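Local atomic coordinates of esterase D (Cellvibrio japonicus, PDB entry 2W46), a protein that binds glucuronate and calcium through this family 35 carbohydrate-binding module, part of a larger enzyme probably acting in plant cell wall degradation. Residues Ala49-Ser54 / Thr137-Asn142. Residues are numbered along the deposited sequence; the frame is centred on the assembly and turned at random.
Sequences AIDATS and TVRAGN
Asp-51 and Arg-139 form the hydrogen-bonded pair at the middle of a short antiparallel strand pairing: Asp-51 N donates to Arg-139 O at 2.8 Å, and Arg-139 N donates back to Asp-51 O. Their charged side chains share the sheet face opposite that of Ala-52 and Val-138 and can meet water there. Asp-51 OD2 and Arg-139 NH1 stay 4.5 Å apart, too far for a salt bridge, and a water joins them, donating to the carboxylate and weakly accepting from the guanidinium.

Thr-53 continues the contact past the strand end, its N bonded to Thr-137 O at 3.1 Å. Its CB comes to 4.0 Å from that same Thr-137 O. From there the branches part: with chi1 at 62°, OG1 takes the crowded position between backbone N and carbonyl carbon, 3.4 Å from Thr-137 CB, and shares a water with Thr-137 N. The methyl CG2 meets Thr-137 CG2 at 3.7 Å and Arg-139 NH1 at 3.4 Å. A threonine suits this edge, offering a hydroxyl to water and a methyl to its neighbours. Thr-137 CG2 covers one guanidinium face near its rim.

At the other end Gly-141, with no side chain to strike Ile-50 N, brings its CA within 4.0 Å of Ile-50 CA; its N hydrogen-bonds to Ala-49 O from well above the carbonyl plane.

Ile-50 and Val-138, both branched and apolar, lie side by side facing inward, and both touch Val-133 of strand 127-134. Strand 45-52 pairs with strands 138-140 and 111-119, while leucines of strand 7-10 meet Ile-50 and Val-138 across the beta-sandwich core.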
loop_
_atom_site.group_PDB
_atom_site.type_symbol
_atom_site.label_atom_id
_atom_site.label_comp_id
_atom_site.label_asym_id
_atom_site.label_seq_id
_atom_site.Cartn_x
_atom_site.Cartn_y
_atom_site.Cartn_z
ATOM N N ALA A 49 3.936 0.163 -8.441
ATOM C CA ALA A 49 4.726 1.042 -9.280
ATOM C C ALA A 49 3.794 2.038 -9.927
ATOM O O ALA A 49 2.739 1.680 -10.444
ATOM C CB ALA A 49 5.515 0.294 -10.333
ATOM N N ILE A 50 4.228 3.290 -9.912
ATOM C CA ILE A 50 3.456 4.397 -10.449
ATOM C C ILE A 50 4.359 5.240 -11.382
ATOM O O ILE A 50 5.497 5.602 -11.012
ATOM C CB ILE A 50 2.979 5.290 -9.270
ATOM C CG1 ILE A 50 2.042 4.515 -8.330
ATOM C CG2 ILE A 50 2.278 6.557 -9.761
ATOM C CD1 ILE A 50 2.217 5.009 -6.896
ATOM N N ASP A 51 3.833 5.568 -12.561
ATOM C CA ASP A 51 4.497 6.515 -13.470
ATOM C C ASP A 51 3.816 7.880 -13.289
ATOM O O ASP A 51 2.596 7.978 -13.374
ATOM C CB ASP A 51 4.352 6.020 -14.932
ATOM C CG ASP A 51 5.084 6.909 -15.914
ATOM O OD1 ASP A 51 6.273 6.647 -16.186
ATOM O OD2 ASP A 51 4.476 7.886 -16.364
ATOM N N ALA A 52 4.611 8.915 -13.028
ATOM C CA ALA A 52 4.131 10.283 -12.902
ATOM C C ALA A 52 4.679 11.078 -14.072
ATOM O O ALA A 52 5.882 11.009 -14.375
ATOM C CB ALA A 52 4.621 10.902 -11.570
ATOM N N THR A 53 3.814 11.818 -14.748
ATOM C CA THR A 53 4.280 12.615 -15.881
ATOM C C THR A 53 5.089 13.841 -15.453
ATOM O O THR A 53 5.868 14.383 -16.256
ATOM C CB THR A 53 3.117 13.039 -16.753
ATOM O OG1 THR A 53 2.239 13.872 -15.978
ATOM C CG2 THR A 53 2.350 11.824 -17.244
ATOM N N SER A 54 4.889 14.296 -14.211
ATOM C CA SER A 54 5.685 15.365 -13.602
ATOM C C SER A 54 5.972 15.063 -12.131
ATOM O O SER A 54 5.182 14.381 -11.463
ATOM C CB SER A 54 4.976 16.718 -13.726
ATOM O OG SER A 54 5.047 17.174 -15.077
ATOM N N THR A 137 -0.862 13.686 -13.213
ATOM C CA THR A 137 -1.175 12.555 -14.075
ATOM C C THR A 137 -0.322 11.371 -13.671
ATOM O O THR A 137 0.894 11.402 -13.794
ATOM C CB THR A 137 -0.952 12.881 -15.570
ATOM O OG1 THR A 137 -1.822 13.959 -15.930
ATOM C CG2 THR A 137 -1.261 11.648 -16.450
ATOM N N VAL A 138 -0.983 10.333 -13.173
ATOM C CA VAL A 138 -0.297 9.149 -12.691
ATOM C C VAL A 138 -0.993 7.920 -13.268
ATOM O O VAL A 138 -2.230 7.870 -13.358
ATOM C CB VAL A 138 -0.285 9.063 -11.143
ATOM C CG1 VAL A 138 0.730 10.080 -10.553
ATOM C CG2 VAL A 138 -1.701 9.268 -10.554
ATOM N N ARG A 139 -0.186 6.946 -13.674
ATOM C CA ARG A 139 -0.664 5.717 -14.269
ATOM C C ARG A 139 0.170 4.585 -13.691
ATOM O O ARG A 139 1.199 4.831 -13.034
ATOM C CB ARG A 139 -0.451 5.756 -15.788
ATOM C CG ARG A 139 -1.122 6.890 -16.521
ATOM C CD ARG A 139 -0.768 6.787 -17.992
ATOM N NE ARG A 139 -1.198 7.940 -18.804
ATOM C CZ ARG A 139 -0.440 9.009 -19.082
ATOM N NH1 ARG A 139 0.786 9.127 -18.585
ATOM N NH2 ARG A 139 -0.929 9.975 -19.844
ATOM N N ALA A 140 -0.251 3.338 -13.928
ATOM C CA ALA A 140 0.596 2.186 -13.574
ATOM C C ALA A 140 2.011 2.320 -14.119
ATOM O O ALA A 140 2.206 2.605 -15.316
ATOM C CB ALA A 140 -0.030 0.841 -14.056
ATOM N N GLY A 141 2.993 2.097 -13.239
ATOM C CA GLY A 141 4.406 2.092 -13.632
ATOM C C GLY A 141 4.945 0.721 -14.023
ATOM O O GLY A 141 4.190 -0.200 -14.326
ATOM N N ASN A 142 6.273 0.629 -14.018
ATOM C CA ASN A 142 7.018 -0.564 -14.373
ATOM C C ASN A 142 7.549 -1.208 -13.115
ATOM O O ASN A 142 8.281 -0.586 -12.356
ATOM C CB ASN A 142 8.211 -0.231 -15.280
ATOM C CG ASN A 142 7.818 0.616 -16.460
ATOM O OD1 ASN A 142 6.709 0.490 -16.998
ATOM N ND2 ASN A 142 8.724 1.493 -16.871
HETATM O O HOH W 1 1.905 8.794 -16.306
HETATM O O HOH W 2 1.879 14.755 -13.430
#